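Local coordinates for protein putative metallopeptidase (PDB 3QOC) that is the N-terminal, creatinase/prolidase-like domain of a putative metallopeptidase, the whole protein probably acting as a metal-dependent aminopeptidase, at residues 41-46 against 60-65. Residues are numbered along the deposited sequence; the frame is centred on the assembly and turned at random.
Sequences SGFTGS and ISTDGR
Van der Waals contact joins the two segments at one end: the extended side chain of Ile60 brings CD1 against the Ser41 side chain, 3.9 Å from OG and 4.0 Å from CB, with a looser apolar contact to Phe43 CB at 4.4 Å. With chi1 at 175°, CG of Phe43 lies anti to the backbone N and the ring reaches toward Thr62, where CZ stops 3.8 Å from OG1. Gly45 N sits over the centre of one ring face, so the loop folds back across its own phenylalanine.

Hydrogen bonds inside each segment and to neighbouring residues hold the polar groups. Ser41 OG accepts from Phe43 N (3.1 Å), an ST turn at the end of helix 34-41, and also bonds Ile37 O; Thr62 OG1 bonds Asn47 O. Asp63 OD1 takes Arg65 N in an Asx turn and Arg65 NE as well, while Arg65 NH2 reaches Asp63 OD2 at 2.7 Å, a side-on, two-nitrogen salt bridge that fixes the guanidinium. One water bridges the segments, from Arg65 NH2 to Ser46 OG, which also bonds Tyr66 OH.

The loop after helix 34-41 thus packs beside strand 58-62, which lies between 78-81 and 49-53 in the domain's mixed sheet; Ile70 of helix 67-73 covers Phe43, Ile60 and Thr62.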
ATOM      1  N   SER A  41       5.442  -3.126   7.039  1.00 20.77           N
ATOM      2  CA  SER A  41       4.794  -4.451   7.152  1.00 20.43           C
ATOM      3  C   SER A  41       5.661  -5.558   7.674  1.00 21.46           C
ATOM      4  O   SER A  41       5.139  -6.481   8.278  1.00 22.89           O
ATOM      5  CB  SER A  41       4.287  -4.897   5.775  1.00 21.92           C
ATOM      6  OG  SER A  41       5.410  -5.179   4.939  1.00 15.31           O
ATOM      7  N   GLY A  42       6.967  -5.508   7.475  1.00 21.58           N
ATOM      8  CA  GLY A  42       7.803  -6.659   7.883  1.00 22.40           C
ATOM      9  C   GLY A  42       8.135  -7.586   6.689  1.00 23.08           C
ATOM     10  O   GLY A  42       8.965  -8.519   6.814  1.00 22.34           O
ATOM     11  N   PHE A  43       7.519  -7.329   5.522  1.00 21.62           N
ATOM     12  CA  PHE A  43       7.751  -8.206   4.345  1.00 20.74           C
ATOM     13  C   PHE A  43       9.076  -7.828   3.761  1.00 21.19           C
ATOM     14  O   PHE A  43       9.286  -6.663   3.465  1.00 21.98           O
ATOM     15  CB  PHE A  43       6.681  -8.036   3.303  1.00 19.46           C
ATOM     16  CG  PHE A  43       6.919  -8.800   2.045  1.00 18.42           C
ATOM     17  CD1 PHE A  43       6.959 -10.182   2.049  1.00 17.33           C
ATOM     18  CD2 PHE A  43       7.171  -8.113   0.847  1.00 20.20           C
ATOM     19  CE1 PHE A  43       7.148 -10.906   0.863  1.00 20.80           C
ATOM     20  CE2 PHE A  43       7.396  -8.834  -0.364  1.00 23.10           C
ATOM     21  CZ  PHE A  43       7.382 -10.233  -0.356  1.00 20.23           C
ATOM     22  N   THR A  44       9.990  -8.800   3.656  1.00 22.11           N
ATOM     23  CA  THR A  44      11.348  -8.586   3.139  1.00 23.63           C
ATOM     24  C   THR A  44      11.570  -9.026   1.665  1.00 24.51           C
ATOM     25  O   THR A  44      12.666  -9.021   1.205  1.00 25.63           O
ATOM     26  CB  THR A  44      12.383  -9.339   3.983  1.00 23.63           C
ATOM     27  OG1 THR A  44      12.125 -10.746   3.924  1.00 25.17           O
ATOM     28  CG2 THR A  44      12.317  -8.911   5.466  1.00 26.79           C
ATOM     29  N   GLY A  45      10.550  -9.436   0.938  1.00 25.19           N
ATOM     30  CA  GLY A  45      10.783  -9.869  -0.445  1.00 25.12           C
ATOM     31  C   GLY A  45      11.001  -8.699  -1.395  1.00 25.59           C
ATOM     32  O   GLY A  45      11.037  -7.540  -0.981  1.00 25.87           O
ATOM     33  N   SER A  46      11.114  -8.994  -2.684  1.00 23.84           N
ATOM     34  CA  SER A  46      11.612  -8.054  -3.660  1.00 23.51           C
ATOM     35  C   SER A  46      10.507  -7.570  -4.593  1.00 22.46           C
ATOM     36  O   SER A  46      10.780  -6.803  -5.515  1.00 24.41           O
ATOM     37  CB  SER A  46      12.697  -8.745  -4.490  1.00 25.62           C
ATOM     38  OG  SER A  46      12.156  -9.940  -5.084  1.00 24.90           O
ATOM     39  N   ILE A  60      -2.140  -5.959   1.180  1.00 18.27           N
ATOM     40  CA  ILE A  60      -0.814  -6.105   0.693  1.00 17.70           C
ATOM     41  C   ILE A  60      -0.838  -7.066  -0.489  1.00 18.56           C
ATOM     42  O   ILE A  60      -1.702  -7.938  -0.610  1.00 19.89           O
ATOM     43  CB  ILE A  60       0.127  -6.550   1.797  1.00 17.16           C
ATOM     44  CG1 ILE A  60       1.561  -6.347   1.334  1.00 18.24           C
ATOM     45  CG2 ILE A  60      -0.141  -8.018   2.217  1.00 15.33           C
ATOM     46  CD1 ILE A  60       2.614  -6.493   2.544  1.00 17.62           C
ATOM     47  N   SER A  61       0.028  -6.832  -1.456  1.00 18.59           N
ATOM     48  CA  SER A  61      -0.001  -7.715  -2.611  1.00 19.25           C
ATOM     49  C   SER A  61       1.396  -8.192  -2.989  1.00 18.71           C
ATOM     50  O   SER A  61       2.335  -7.468  -2.864  1.00 15.32           O
ATOM     51  CB  SER A  61      -0.610  -6.946  -3.790  1.00 20.00           C
ATOM     52  OG  SER A  61      -0.539  -7.753  -4.940  1.00 26.17           O
ATOM     53  N   THR A  62       1.498  -9.408  -3.515  1.00 19.23           N
ATOM     54  CA  THR A  62       2.792  -9.921  -3.948  1.00 19.12           C
ATOM     55  C   THR A  62       2.548 -11.047  -4.977  1.00 20.16           C
ATOM     56  O   THR A  62       1.382 -11.449  -5.193  1.00 19.39           O
ATOM     57  CB  THR A  62       3.631 -10.394  -2.792  1.00 18.36           C
ATOM     58  OG1 THR A  62       4.972 -10.605  -3.256  1.00 18.08           O
ATOM     59  CG2 THR A  62       3.105 -11.710  -2.216  1.00 19.50           C
ATOM     60  N   ASP A  63       3.611 -11.495  -5.645  1.00 20.36           N
ATOM     61  CA  ASP A  63       3.500 -12.587  -6.622  1.00 21.24           C
ATOM     62  C   ASP A  63       3.484 -13.967  -5.974  1.00 21.12           C
ATOM     63  O   ASP A  63       3.641 -14.132  -4.752  1.00 21.01           O
ATOM     64  CB  ASP A  63       4.627 -12.475  -7.672  1.00 21.92           C
ATOM     65  CG  ASP A  63       5.975 -12.585  -7.062  1.00 22.29           C
ATOM     66  OD1 ASP A  63       6.334 -13.729  -6.707  1.00 26.97           O
ATOM     67  OD2 ASP A  63       6.662 -11.534  -6.878  1.00 25.91           O
ATOM     68  N   GLY A  64       3.309 -14.993  -6.797  1.00 22.26           N
ATOM     69  CA  GLY A  64       3.110 -16.356  -6.291  1.00 21.95           C
ATOM     70  C   GLY A  64       4.312 -16.925  -5.586  1.00 22.13           C
ATOM     71  O   GLY A  64       4.184 -17.776  -4.707  1.00 21.55           O
ATOM     72  N   ARG A  65       5.497 -16.435  -5.915  1.00 21.83           N
ATOM     73  CA  ARG A  65       6.708 -16.916  -5.222  1.00 22.04           C
ATOM     74  C   ARG A  65       6.696 -16.571  -3.732  1.00 20.89           C
ATOM     75  O   ARG A  65       7.288 -17.285  -2.907  1.00 20.44           O
ATOM     76  CB  ARG A  65       7.958 -16.436  -5.978  1.00 22.79           C
ATOM     77  CG  ARG A  65       9.029 -15.867  -5.201  1.00 24.25           C
ATOM     78  CD  ARG A  65       9.946 -15.065  -6.186  1.00 29.43           C
ATOM     79  NE  ARG A  65       9.335 -13.805  -6.641  1.00 27.96           N
ATOM     80  CZ  ARG A  65      10.029 -12.703  -6.922  1.00 25.64           C
ATOM     81  NH1 ARG A  65      11.378 -12.673  -6.865  1.00 24.40           N
ATOM     82  NH2 ARG A  65       9.364 -11.604  -7.271  1.00 24.23           N
TER
HETATM   83  O   HOH W   1      11.444  -9.515  -7.829  1.00 17.72           O